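Local coordinates for protein tannase (Fusobacterium nucleatum subsp. nucleatum ATCC 25586, PDB 6YQ4) that hydrolyses gallotannins, giving the bacterium detoxicant activity against these plant polyphenols, and carries a bound magnesium ion on an alpha/beta-hydrolase fold, probably of the serine-hydrolase type, at residues A[86-91]-A[97-102]; A[8-13]-A[49-54]; A[270-275]-A[289-294]. One frame throughout, in Å; residues are numbered along the deposited sequence.

Interaction 1: residues A[86-91]-A[97-102]; sequences KADTVG and KANSLT
Asn99 reaches from the front of helix 100-106 onto the backbone of Thr89 and Gly91, and its side chain can be followed outward atom by atom. Asn99 CB lies 3.3 Å from Gly91 O. CG sits between the backbone N and the carbonyl carbon (chi1 83°), which folds the amide back over the helix start. There OD1 accepts from Thr102 N at 2.9 Å in a nearly straight bond, making Asn99 the N-cap of the helix. Asn99 ND2 points the other way and donates to Thr89 O at 3.0 Å, with the acceptor lying in the amide plane and the donor in the carbonyl plane. Bonded at both ends, the amide is fixed in its rotation. This is the N-terminal end of the helix that follows strand 73-76 in the alpha/beta-hydrolase fold, and the 86-91 loop borders both this helix and strand 48-54, where Tyr52 packs on both Val90 and Leu101. Gly91 O takes two donors: Asn99 N at 2.9 Å, in the carbonyl plane on a lone pair, and Thr102 OG1 at 2.8 Å, tilted 21° from that plane. The Val90 and Thr102 side chains cross at about a right angle, with Val90 CG1 3.3 Å from Thr102 OG1. Beyond the amide, both methyls of Leu101 face Asp88 CB, and Leu101 CD1 comes within 3.4 Å of Asp88 OD2.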
ATOM      1  N   LYS A  86      -9.334  -6.728  -9.562  1.00 22.21           N
ATOM      2  CA  LYS A  86      -9.441  -6.763 -11.007  1.00 23.05           C
ATOM      3  C   LYS A  86      -8.773  -5.538 -11.602  1.00 28.52           C
ATOM      4  O   LYS A  86      -8.567  -4.526 -10.926  1.00 25.28           O
ATOM      5  CB  LYS A  86     -10.915  -6.822 -11.454  1.00 40.07           C
ATOM      6  CG  LYS A  86     -11.611  -8.136 -11.159  1.00 42.41           C
ATOM      7  CD  LYS A  86     -11.921  -8.902 -12.436  1.00 50.20           C
ATOM      8  CE  LYS A  86     -12.501 -10.302 -12.149  1.00 53.07           C
ATOM      9  NZ  LYS A  86     -14.002 -10.358 -12.178  1.00 59.57           N
ATOM     10  N   ALA A  87      -8.412  -5.654 -12.881  1.00 26.35           N
ATOM     11  CA  ALA A  87      -7.863  -4.522 -13.605  1.00 26.97           C
ATOM     12  C   ALA A  87      -8.835  -3.355 -13.554  1.00 27.13           C
ATOM     13  O   ALA A  87     -10.040  -3.517 -13.768  1.00 43.51           O
ATOM     14  CB  ALA A  87      -7.583  -4.909 -15.058  1.00 27.68           C
ATOM     15  N   ASP A  88      -8.307  -2.175 -13.255  1.00 29.84           N
ATOM     16  CA  ASP A  88      -9.115  -0.971 -13.200  1.00 23.53           C
ATOM     17  C   ASP A  88      -9.539  -0.573 -14.593  1.00 25.21           C
ATOM     18  O   ASP A  88      -8.892  -0.918 -15.582  1.00 29.57           O
ATOM     19  CB  ASP A  88      -8.341   0.187 -12.564  1.00 30.99           C
ATOM     20  CG  ASP A  88      -9.227   1.057 -11.701  1.00 40.73           C
ATOM     21  OD1 ASP A  88     -10.462   1.038 -11.910  1.00 45.04           O
ATOM     22  OD2 ASP A  88      -8.702   1.734 -10.801  1.00 41.34           O
ATOM     23  N   THR A  89     -10.649   0.165 -14.667  1.00 26.15           N
ATOM     24  CA  THR A  89     -11.121   0.707 -15.928  1.00 29.30           C
ATOM     25  C   THR A  89     -11.101   2.229 -15.887  1.00 35.38           C
ATOM     26  O   THR A  89     -10.969   2.855 -14.828  1.00 31.02           O
ATOM     27  CB  THR A  89     -12.533   0.222 -16.277  1.00 35.33           C
ATOM     28  OG1 THR A  89     -13.441   0.544 -15.215  1.00 43.14           O
ATOM     29  CG2 THR A  89     -12.524  -1.280 -16.493  1.00 34.86           C
ATOM     30  N   VAL A  90     -11.212   2.811 -17.075  1.00 38.58           N
ATOM     31  CA  VAL A  90     -11.301   4.255 -17.226  1.00 40.23           C
ATOM     32  C   VAL A  90     -12.721   4.676 -16.879  1.00 41.35           C
ATOM     33  O   VAL A  90     -13.685   4.186 -17.478  1.00 40.95           O
ATOM     34  CB  VAL A  90     -10.934   4.677 -18.654  1.00 41.26           C
ATOM     35  CG1 VAL A  90     -11.285   6.150 -18.892  1.00 38.53           C
ATOM     36  CG2 VAL A  90      -9.464   4.376 -18.943  1.00 35.69           C
ATOM     37  N   GLY A  91     -12.856   5.571 -15.902  1.00 35.68           N
ATOM     38  CA  GLY A  91     -14.141   6.163 -15.599  1.00 30.72           C
ATOM     39  C   GLY A  91     -14.084   7.194 -14.494  1.00 36.78           C
ATOM     40  O   GLY A  91     -13.073   7.876 -14.316  1.00 44.21           O
ATOM     41  N   LYS A  97     -16.141  12.520 -10.009  1.00 50.94           N
ATOM     42  CA  LYS A  97     -15.046  13.143 -10.729  1.00 52.66           C
ATOM     43  C   LYS A  97     -14.182  12.062 -11.361  1.00 47.43           C
ATOM     44  O   LYS A  97     -14.286  10.878 -11.036  1.00 48.57           O
ATOM     45  CB  LYS A  97     -14.218  14.044  -9.797  1.00 59.94           C
ATOM     46  CG  LYS A  97     -15.030  15.134  -9.069  1.00 64.51           C
ATOM     47  CD  LYS A  97     -14.458  16.542  -9.309  1.00 68.30           C
ATOM     48  CE  LYS A  97     -15.551  17.620  -9.273  1.00 71.24           C
ATOM     49  NZ  LYS A  97     -15.416  18.639 -10.360  1.00 73.78           N
ATOM     50  N   ALA A  98     -13.329  12.494 -12.286  1.00 48.33           N
ATOM     51  CA  ALA A  98     -12.430  11.598 -13.000  1.00 36.69           C
ATOM     52  C   ALA A  98     -11.675  10.711 -12.034  1.00 31.93           C
ATOM     53  O   ALA A  98     -11.110  11.193 -11.050  1.00 39.22           O
ATOM     54  CB  ALA A  98     -11.439  12.422 -13.819  1.00 31.87           C
ATOM     55  N   ASN A  99     -11.661   9.409 -12.312  1.00 32.66           N
ATOM     56  CA  ASN A  99     -10.810   8.525 -11.532  1.00 24.52           C
ATOM     57  C   ASN A  99      -9.352   8.684 -11.985  1.00 33.46           C
ATOM     58  O   ASN A  99      -9.040   9.460 -12.902  1.00 25.17           O
ATOM     59  CB  ASN A  99     -11.341   7.086 -11.582  1.00 24.13           C
ATOM     60  CG  ASN A  99     -10.925   6.297 -12.825  1.00 29.88           C
ATOM     61  OD1 ASN A  99     -10.326   6.812 -13.776  1.00 25.78           O
ATOM     62  ND2 ASN A  99     -11.306   5.023 -12.833  1.00 24.16           N
ATOM     63  N   SER A 100      -8.448   7.934 -11.337  1.00 23.16           N
ATOM     64  CA  SER A 100      -7.022   8.153 -11.532  1.00 31.12           C
ATOM     65  C   SER A 100      -6.570   7.816 -12.950  1.00 33.11           C
ATOM     66  O   SER A 100      -5.643   8.454 -13.471  1.00 24.05           O
ATOM     67  CB  SER A 100      -6.239   7.348 -10.493  1.00 31.03           C
ATOM     68  OG  SER A 100      -6.303   5.971 -10.770  1.00 30.39           O
ATOM     69  N   LEU A 101      -7.207   6.824 -13.581  1.00 30.14           N
ATOM     70  CA  LEU A 101      -6.834   6.440 -14.939  1.00 24.51           C
ATOM     71  C   LEU A 101      -7.317   7.467 -15.950  1.00 31.53           C
ATOM     72  O   LEU A 101      -6.607   7.780 -16.917  1.00 26.66           O
ATOM     73  CB  LEU A 101      -7.410   5.064 -15.279  1.00 24.97           C
ATOM     74  CG  LEU A 101      -6.814   3.827 -14.612  1.00 26.67           C
ATOM     75  CD1 LEU A 101      -7.161   3.744 -13.114  1.00 25.53           C
ATOM     76  CD2 LEU A 101      -7.268   2.575 -15.360  1.00 30.21           C
ATOM     77  N   THR A 102      -8.545   7.974 -15.763  1.00 30.95           N
ATOM     78  CA  THR A 102      -9.029   9.077 -16.593  1.00 35.73           C
ATOM     79  C   THR A 102      -8.150  10.312 -16.421  1.00 38.27           C
ATOM     80  O   THR A 102      -7.839  11.009 -17.392  1.00 38.14           O
ATOM     81  CB  THR A 102     -10.468   9.425 -16.223  1.00 35.56           C
ATOM     82  OG1 THR A 102     -11.330   8.295 -16.438  1.00 33.59           O
ATOM     83  CG2 THR A 102     -10.950  10.619 -17.026  1.00 29.81           C
TER

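Interaction 2: residues A[8-13]-A[49-54]; sequences LKFNPD and MNIYIP
Phe10 is the residue of the N-terminal segment 8-13 that meets Ile51 and Ile53, laying its ring against strand 48-54 in the antiparallel part of the mixed sheet of this alpha/beta-hydrolase fold. Leading into it, Leu8 offers its carbonyl to the side-chain amide of Asn149, and the same amide's oxygen takes the backbone N of Phe10, so the chain is held on both sides of Lys9 just before the ring. CB of Phe10 points toward the strand, and with CG opposite the backbone N (chi1 170°) the ring extends across the gap. The backbones remain well apart, the Phe10 and Ile51 CA atoms being 10.1 Å from one another, and side chains alone span that distance. The two isoleucines, two residues apart, lie on one side of the strand, and each presents its CD1 methyl obliquely to the ring. Tyr32, Tyr145 and Met153 pack around the same ring; Met153 belongs to the magnesium site, so the contact lies near the metal, the Ile53 side chain about 8 Å from the magnesium ion. Next, Asn11 folds its side chain forward into an Asx turn, OD1 accepting from Asp13 N at 3.0 Å, while Pro12 O is bonded by the Tyr32 hydroxyl. Across the main contact, Phe10 CE1 lies 4.3 Å from Ile51 CD1, and Phe10 CZ lies 4.4 Å from Ile53 CD1.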
ATOM      1  N   LEU A   8       2.576 -13.602 -25.772  1.00 63.59           N
ATOM      2  CA  LEU A   8       2.721 -12.418 -24.933  1.00 51.76           C
ATOM      3  C   LEU A   8       3.027 -11.129 -25.682  1.00 52.82           C
ATOM      4  O   LEU A   8       3.242 -10.102 -25.030  1.00 53.63           O
ATOM      5  CB  LEU A   8       3.818 -12.641 -23.885  1.00 50.55           C
ATOM      6  CG  LEU A   8       3.397 -13.454 -22.664  1.00 49.64           C
ATOM      7  CD1 LEU A   8       4.381 -13.269 -21.523  1.00 41.32           C
ATOM      8  CD2 LEU A   8       1.943 -13.132 -22.245  1.00 39.59           C
ATOM      9  N   LYS A   9       3.069 -11.129 -27.013  1.00 52.13           N
ATOM     10  CA  LYS A   9       3.394  -9.888 -27.702  1.00 56.69           C
ATOM     11  C   LYS A   9       2.146  -9.033 -27.883  1.00 54.32           C
ATOM     12  O   LYS A   9       1.044  -9.534 -28.123  1.00 50.55           O
ATOM     13  CB  LYS A   9       4.088 -10.136 -29.045  1.00 66.13           C
ATOM     14  CG  LYS A   9       5.633  -9.964 -28.930  1.00 77.07           C
ATOM     15  CD  LYS A   9       6.049  -8.476 -28.793  1.00 71.58           C
ATOM     16  CE  LYS A   9       7.553  -8.214 -28.933  1.00 60.25           C
ATOM     17  NZ  LYS A   9       8.412  -9.229 -28.267  1.00 60.40           N
ATOM     18  N   PHE A  10       2.348  -7.732 -27.752  1.00 52.11           N
ATOM     19  CA  PHE A  10       1.278  -6.751 -27.758  1.00 44.79           C
ATOM     20  C   PHE A  10       0.907  -6.393 -29.190  1.00 47.00           C
ATOM     21  O   PHE A  10       1.774  -6.079 -30.014  1.00 51.63           O
ATOM     22  CB  PHE A  10       1.745  -5.519 -26.988  1.00 44.24           C
ATOM     23  CG  PHE A  10       0.849  -4.335 -27.107  1.00 44.16           C
ATOM     24  CD1 PHE A  10      -0.259  -4.206 -26.287  1.00 42.41           C
ATOM     25  CD2 PHE A  10       1.137  -3.325 -28.011  1.00 40.04           C
ATOM     26  CE1 PHE A  10      -1.081  -3.095 -26.382  1.00 43.52           C
ATOM     27  CE2 PHE A  10       0.327  -2.220 -28.112  1.00 40.56           C
ATOM     28  CZ  PHE A  10      -0.789  -2.101 -27.295  1.00 42.95           C
ATOM     29  N   ASN A  11      -0.387  -6.424 -29.476  1.00 44.41           N
ATOM     30  CA  ASN A  11      -0.882  -6.141 -30.811  1.00 53.14           C
ATOM     31  C   ASN A  11      -1.471  -4.740 -30.856  1.00 52.44           C
ATOM     32  O   ASN A  11      -2.597  -4.532 -30.383  1.00 52.66           O
ATOM     33  CB  ASN A  11      -1.928  -7.180 -31.213  1.00 54.23           C
ATOM     34  CG  ASN A  11      -2.147  -7.216 -32.689  1.00 63.53           C
ATOM     35  OD1 ASN A  11      -2.171  -6.176 -33.343  1.00 69.84           O
ATOM     36  ND2 ASN A  11      -2.282  -8.416 -33.238  1.00 68.58           N
ATOM     37  N   PRO A  12      -0.769  -3.749 -31.413  1.00 54.42           N
ATOM     38  CA  PRO A  12      -1.314  -2.382 -31.459  1.00 57.10           C
ATOM     39  C   PRO A  12      -2.545  -2.245 -32.339  1.00 66.84           C
ATOM     40  O   PRO A  12      -3.142  -1.160 -32.372  1.00 68.39           O
ATOM     41  CB  PRO A  12      -0.143  -1.547 -32.027  1.00 53.70           C
ATOM     42  CG  PRO A  12       1.073  -2.414 -31.899  1.00 54.96           C
ATOM     43  CD  PRO A  12       0.574  -3.831 -32.007  1.00 58.31           C
ATOM     44  N   ASP A  13      -2.939  -3.300 -33.051  1.00 68.15           N
ATOM     45  CA  ASP A  13      -4.094  -3.256 -33.932  1.00 64.74           C
ATOM     46  C   ASP A  13      -5.373  -3.776 -33.286  1.00 62.69           C
ATOM     47  O   ASP A  13      -6.451  -3.542 -33.838  1.00 58.98           O
ATOM     48  CB  ASP A  13      -3.814  -4.053 -35.213  1.00 66.54           C
ATOM     49  CG  ASP A  13      -2.813  -3.361 -36.118  1.00 75.81           C
ATOM     50  OD1 ASP A  13      -2.311  -4.005 -37.076  1.00 79.34           O
ATOM     51  OD2 ASP A  13      -2.535  -2.165 -35.867  1.00 74.36           O
ATOM     52  N   MET A  49      -4.551  -7.679 -17.721  1.00 37.15           N
ATOM     53  CA  MET A  49      -4.255  -6.256 -17.607  1.00 29.69           C
ATOM     54  C   MET A  49      -4.912  -5.457 -18.731  1.00 32.38           C
ATOM     55  O   MET A  49      -4.933  -5.891 -19.885  1.00 37.56           O
ATOM     56  CB  MET A  49      -2.748  -6.036 -17.621  1.00 32.70           C
ATOM     57  CG  MET A  49      -2.316  -4.609 -17.782  1.00 39.86           C
ATOM     58  SD  MET A  49      -0.516  -4.476 -17.580  1.00 47.81           S
ATOM     59  CE  MET A  49       0.055  -5.742 -18.718  1.00 42.45           C
ATOM     60  N   ASN A  50      -5.427  -4.277 -18.382  1.00 30.86           N
ATOM     61  CA  ASN A  50      -5.997  -3.329 -19.332  1.00 29.88           C
ATOM     62  C   ASN A  50      -4.986  -2.232 -19.619  1.00 28.68           C
ATOM     63  O   ASN A  50      -4.427  -1.641 -18.687  1.00 30.21           O
ATOM     64  CB  ASN A  50      -7.266  -2.677 -18.783  1.00 27.29           C
ATOM     65  CG  ASN A  50      -8.390  -3.650 -18.604  1.00 34.33           C
ATOM     66  OD1 ASN A  50      -8.476  -4.645 -19.313  1.00 33.96           O
ATOM     67  ND2 ASN A  50      -9.272  -3.366 -17.653  1.00 28.38           N
ATOM     68  N   ILE A  51      -4.784  -1.935 -20.898  1.00 32.09           N
ATOM     69  CA  ILE A  51      -3.869  -0.887 -21.331  1.00 35.91           C
ATOM     70  C   ILE A  51      -4.660   0.157 -22.109  1.00 37.76           C
ATOM     71  O   ILE A  51      -5.372  -0.179 -23.061  1.00 33.72           O
ATOM     72  CB  ILE A  51      -2.726  -1.455 -22.184  1.00 34.68           C
ATOM     73  CG1 ILE A  51      -1.852  -2.382 -21.342  1.00 32.49           C
ATOM     74  CG2 ILE A  51      -1.913  -0.323 -22.795  1.00 29.92           C
ATOM     75  CD1 ILE A  51      -0.685  -2.946 -22.131  1.00 34.46           C
ATOM     76  N   TYR A  52      -4.542   1.415 -21.695  1.00 28.67           N
ATOM     77  CA  TYR A  52      -5.217   2.535 -22.336  1.00 34.74           C
ATOM     78  C   TYR A  52      -4.183   3.518 -22.868  1.00 36.31           C
ATOM     79  O   TYR A  52      -3.273   3.932 -22.137  1.00 38.36           O
ATOM     80  CB  TYR A  52      -6.146   3.230 -21.354  1.00 35.32           C
ATOM     81  CG  TYR A  52      -7.129   2.287 -20.722  1.00 36.95           C
ATOM     82  CD1 TYR A  52      -8.189   1.765 -21.459  1.00 39.79           C
ATOM     83  CD2 TYR A  52      -6.993   1.893 -19.396  1.00 32.61           C
ATOM     84  CE1 TYR A  52      -9.096   0.904 -20.887  1.00 35.13           C
ATOM     85  CE2 TYR A  52      -7.896   1.035 -18.818  1.00 36.76           C
ATOM     86  CZ  TYR A  52      -8.948   0.548 -19.568  1.00 35.89           C
ATOM     87  OH  TYR A  52      -9.843  -0.313 -18.991  1.00 36.64           O
ATOM     88  N   ILE A  53      -4.315   3.885 -24.136  1.00 34.67           N
ATOM     89  CA  ILE A  53      -3.359   4.797 -24.757  1.00 37.41           C
ATOM     90  C   ILE A  53      -4.102   5.978 -25.376  1.00 38.92           C
ATOM     91  O   ILE A  53      -5.078   5.771 -26.120  1.00 38.66           O
ATOM     92  CB  ILE A  53      -2.518   4.065 -25.809  1.00 38.88           C
ATOM     93  CG1 ILE A  53      -1.953   2.775 -25.218  1.00 34.39           C
ATOM     94  CG2 ILE A  53      -1.424   4.990 -26.379  1.00 37.97           C
ATOM     95  CD1 ILE A  53      -0.928   2.115 -26.120  1.00 39.46           C
ATOM     96  N   PRO A  54      -3.687   7.219 -25.108  1.00 37.26           N
ATOM     97  CA  PRO A  54      -4.355   8.366 -25.740  1.00 39.73           C
ATOM     98  C   PRO A  54      -4.349   8.280 -27.264  1.00 46.52           C
ATOM     99  O   PRO A  54      -3.395   7.799 -27.885  1.00 38.81           O
ATOM    100  CB  PRO A  54      -3.551   9.566 -25.236  1.00 36.38           C
ATOM    101  CG  PRO A  54      -2.993   9.105 -23.918  1.00 35.72           C
ATOM    102  CD  PRO A  54      -2.671   7.643 -24.127  1.00 34.49           C
TER

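Interaction 3: residues A[270-275]-A[289-294]; sequences TLFPIY and LTLDKS
Leu291 packs on Phe272 and Pro273, and the loop 289-294 is laid along the helix around this one leucine. The segment comes in at Leu289 and Thr290, which turn to helix 298-316 instead: Thr290 N donates to Ser298 OG. At Leu291 the backbone N is held by Asn277 OD1, further along helix 259-279, and the side chain heads for the helix. Leu291 CB lies 3.8 Å from Pro273 CB, the two side chains crossing at about a right angle. With CG opposite the carbonyl carbon (chi1 -68°), Leu291 CD1 is carried on to the Phe272 ring, 3.6 Å from CD2 and 3.7 Å from CE2, approaching obliquely. This is the loop joining helices 259-279 and 298-316, folded back on the first of them where Pro273 interrupts the regular helical bonding with a kink. The Phe272 ring also meets Trp221 of helix 212-223, which touches Leu291 as well. CB of Asp292 points away from the helix, but its carbonyl oxygen, Asp292 O, lies 3.5 Å from Pro273 CG. Finally Lys293 O and Thr270 O are joined by a water that donates to both, at 2.9 Å from each.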
ATOM      1  N   THR A 270       5.734  -2.758  24.861  1.00 27.55           N
ATOM      2  CA  THR A 270       7.040  -3.126  25.387  1.00 31.10           C
ATOM      3  C   THR A 270       8.029  -3.582  24.316  1.00 33.54           C
ATOM      4  O   THR A 270       9.231  -3.344  24.454  1.00 37.06           O
ATOM      5  CB  THR A 270       6.824  -4.211  26.445  1.00 31.52           C
ATOM      6  OG1 THR A 270       6.432  -3.593  27.672  1.00 43.19           O
ATOM      7  CG2 THR A 270       8.047  -5.043  26.680  1.00 33.65           C
ATOM      8  N   LEU A 271       7.527  -4.199  23.232  1.00 37.74           N
ATOM      9  CA  LEU A 271       8.350  -4.826  22.198  1.00 35.65           C
ATOM     10  C   LEU A 271       8.757  -3.890  21.055  1.00 33.90           C
ATOM     11  O   LEU A 271       9.687  -4.219  20.309  1.00 33.94           O
ATOM     12  CB  LEU A 271       7.607  -6.022  21.603  1.00 39.17           C
ATOM     13  CG  LEU A 271       7.828  -7.388  22.271  1.00 44.64           C
ATOM     14  CD1 LEU A 271       7.570  -7.347  23.764  1.00 46.72           C
ATOM     15  CD2 LEU A 271       6.948  -8.414  21.620  1.00 41.33           C
ATOM     16  N   PHE A 272       8.092  -2.755  20.880  1.00 24.20           N
ATOM     17  CA  PHE A 272       8.412  -1.887  19.749  1.00 28.09           C
ATOM     18  C   PHE A 272       9.786  -1.199  19.851  1.00 31.33           C
ATOM     19  O   PHE A 272      10.501  -1.135  18.843  1.00 32.32           O
ATOM     20  CB  PHE A 272       7.312  -0.841  19.581  1.00 25.93           C
ATOM     21  CG  PHE A 272       7.457   0.008  18.342  1.00 24.69           C
ATOM     22  CD1 PHE A 272       7.419  -0.570  17.070  1.00 19.56           C
ATOM     23  CD2 PHE A 272       7.637   1.393  18.450  1.00 21.36           C
ATOM     24  CE1 PHE A 272       7.549   0.226  15.922  1.00 18.79           C
ATOM     25  CE2 PHE A 272       7.759   2.188  17.311  1.00 20.44           C
ATOM     26  CZ  PHE A 272       7.715   1.601  16.047  1.00 19.24           C
ATOM     27  N   PRO A 273      10.201  -0.682  21.022  1.00 26.03           N
ATOM     28  CA  PRO A 273      11.532  -0.051  21.096  1.00 31.82           C
ATOM     29  C   PRO A 273      12.681  -0.970  20.719  1.00 35.43           C
ATOM     30  O   PRO A 273      13.656  -0.507  20.113  1.00 37.04           O
ATOM     31  CB  PRO A 273      11.623   0.399  22.563  1.00 33.03           C
ATOM     32  CG  PRO A 273      10.201   0.620  22.969  1.00 28.70           C
ATOM     33  CD  PRO A 273       9.466  -0.514  22.295  1.00 28.97           C
ATOM     34  N   ILE A 274      12.612  -2.255  21.074  1.00 35.73           N
ATOM     35  CA  ILE A 274      13.667  -3.175  20.667  1.00 35.67           C
ATOM     36  C   ILE A 274      13.729  -3.242  19.149  1.00 32.43           C
ATOM     37  O   ILE A 274      14.814  -3.319  18.557  1.00 35.56           O
ATOM     38  CB  ILE A 274      13.455  -4.573  21.280  1.00 43.20           C
ATOM     39  CG1 ILE A 274      12.786  -4.491  22.670  1.00 47.73           C
ATOM     40  CG2 ILE A 274      14.785  -5.308  21.334  1.00 35.43           C
ATOM     41  CD1 ILE A 274      12.387  -5.854  23.305  1.00 39.33           C
ATOM     42  N   TYR A 275      12.572  -3.185  18.490  1.00 27.13           N
ATOM     43  CA  TYR A 275      12.582  -3.311  17.040  1.00 27.96           C
ATOM     44  C   TYR A 275      13.007  -2.007  16.382  1.00 29.24           C
ATOM     45  O   TYR A 275      13.903  -1.995  15.533  1.00 24.04           O
ATOM     46  CB  TYR A 275      11.223  -3.750  16.511  1.00 22.74           C
ATOM     47  CG  TYR A 275      11.103  -3.525  15.005  1.00 31.48           C
ATOM     48  CD1 TYR A 275      11.887  -4.259  14.098  1.00 27.58           C
ATOM     49  CD2 TYR A 275      10.233  -2.556  14.490  1.00 23.52           C
ATOM     50  CE1 TYR A 275      11.781  -4.053  12.724  1.00 20.39           C
ATOM     51  CE2 TYR A 275      10.128  -2.332  13.128  1.00 18.73           C
ATOM     52  CZ  TYR A 275      10.893  -3.078  12.248  1.00 29.14           C
ATOM     53  OH  TYR A 275      10.782  -2.817  10.902  1.00 22.31           O
ATOM     54  N   LEU A 289      17.025   8.050  15.513  1.00 28.41           N
ATOM     55  CA  LEU A 289      15.679   8.012  16.045  1.00 26.26           C
ATOM     56  C   LEU A 289      15.581   6.742  16.883  1.00 31.02           C
ATOM     57  O   LEU A 289      15.726   5.634  16.363  1.00 38.16           O
ATOM     58  CB  LEU A 289      14.672   8.058  14.894  1.00 27.67           C
ATOM     59  CG  LEU A 289      14.783   9.364  14.077  1.00 24.10           C
ATOM     60  CD1 LEU A 289      13.957   9.326  12.838  1.00 23.74           C
ATOM     61  CD2 LEU A 289      14.383  10.585  14.896  1.00 26.43           C
ATOM     62  N   THR A 290      15.399   6.900  18.191  1.00 27.09           N
ATOM     63  CA  THR A 290      15.368   5.778  19.113  1.00 32.43           C
ATOM     64  C   THR A 290      14.201   5.919  20.092  1.00 34.87           C
ATOM     65  O   THR A 290      13.496   6.938  20.131  1.00 30.55           O
ATOM     66  CB  THR A 290      16.684   5.666  19.884  1.00 37.15           C
ATOM     67  OG1 THR A 290      16.835   6.821  20.722  1.00 33.80           O
ATOM     68  CG2 THR A 290      17.857   5.555  18.914  1.00 34.02           C
ATOM     69  N   LEU A 291      14.023   4.877  20.901  1.00 30.47           N
ATOM     70  CA  LEU A 291      13.048   4.856  21.976  1.00 26.27           C
ATOM     71  C   LEU A 291      13.682   4.211  23.198  1.00 35.24           C
ATOM     72  O   LEU A 291      14.391   3.204  23.069  1.00 32.93           O
ATOM     73  CB  LEU A 291      11.776   4.087  21.567  1.00 24.67           C
ATOM     74  CG  LEU A 291      10.919   4.747  20.484  1.00 23.58           C
ATOM     75  CD1 LEU A 291       9.919   3.764  19.838  1.00 24.33           C
ATOM     76  CD2 LEU A 291      10.214   5.983  21.043  1.00 24.17           C
ATOM     77  N   ASP A 292      13.449   4.831  24.365  1.00 39.61           N
ATOM     78  CA  ASP A 292      13.696   4.256  25.687  1.00 50.34           C
ATOM     79  C   ASP A 292      12.785   3.052  25.947  1.00 52.49           C
ATOM     80  O   ASP A 292      11.842   2.767  25.202  1.00 42.86           O
ATOM     81  CB  ASP A 292      13.408   5.262  26.812  1.00 62.55           C
ATOM     82  CG  ASP A 292      14.190   6.562  26.688  1.00 81.78           C
ATOM     83  OD1 ASP A 292      15.291   6.572  26.089  1.00 90.04           O
ATOM     84  OD2 ASP A 292      13.700   7.581  27.233  1.00 85.30           O
ATOM     85  N   LYS A 293      13.044   2.383  27.078  1.00 55.61           N
ATOM     86  CA  LYS A 293      12.224   1.241  27.476  1.00 52.27           C
ATOM     87  C   LYS A 293      10.819   1.671  27.884  1.00 45.41           C
ATOM     88  O   LYS A 293       9.872   0.893  27.739  1.00 39.47           O
ATOM     89  CB  LYS A 293      12.901   0.471  28.616  1.00 52.68           C
ATOM     90  CG  LYS A 293      14.128  -0.310  28.174  1.00 59.40           C
ATOM     91  CD  LYS A 293      14.092  -1.762  28.650  1.00 64.60           C
ATOM     92  CE  LYS A 293      15.395  -2.490  28.302  1.00 63.97           C
ATOM     93  NZ  LYS A 293      15.979  -3.202  29.480  1.00 62.52           N
ATOM     94  N   SER A 294      10.674   2.901  28.390  1.00 44.37           N
ATOM     95  CA  SER A 294       9.381   3.519  28.659  1.00 37.17           C
ATOM     96  C   SER A 294       8.626   3.915  27.394  1.00 32.50           C
ATOM     97  O   SER A 294       7.472   4.346  27.497  1.00 39.56           O
ATOM     98  CB  SER A 294       9.577   4.758  29.536  1.00 40.38           C
ATOM     99  OG  SER A 294      10.103   5.840  28.776  1.00 46.83           O
TER
HETATM  100  O   HOH W   1      10.320  -1.748  26.663  1.00 29.03           O

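How the interactions relate
From the N terminus, interaction 2 closes first, returning strand 48-54 to the leading segment 8-13 after the excursion through strands 16-21 and 26-36. Interaction 1 follows as a short loop closure between strand 73-76 and helix 100-106, and interaction 3 closes the connection between helices 259-279 and 298-316. The three run in series, none nested or crossing. Interactions 1 and 2 are neighbours, meeting on strand 48-54: Asn50 ND2 probably bonds Asp88 O, and Tyr52 packs on Thr89, so the strand carries a contact on either face. Interaction 3 lies across the molecule, its centre about 42 Å from that of interaction 1 and about 50 Å from that of interaction 2.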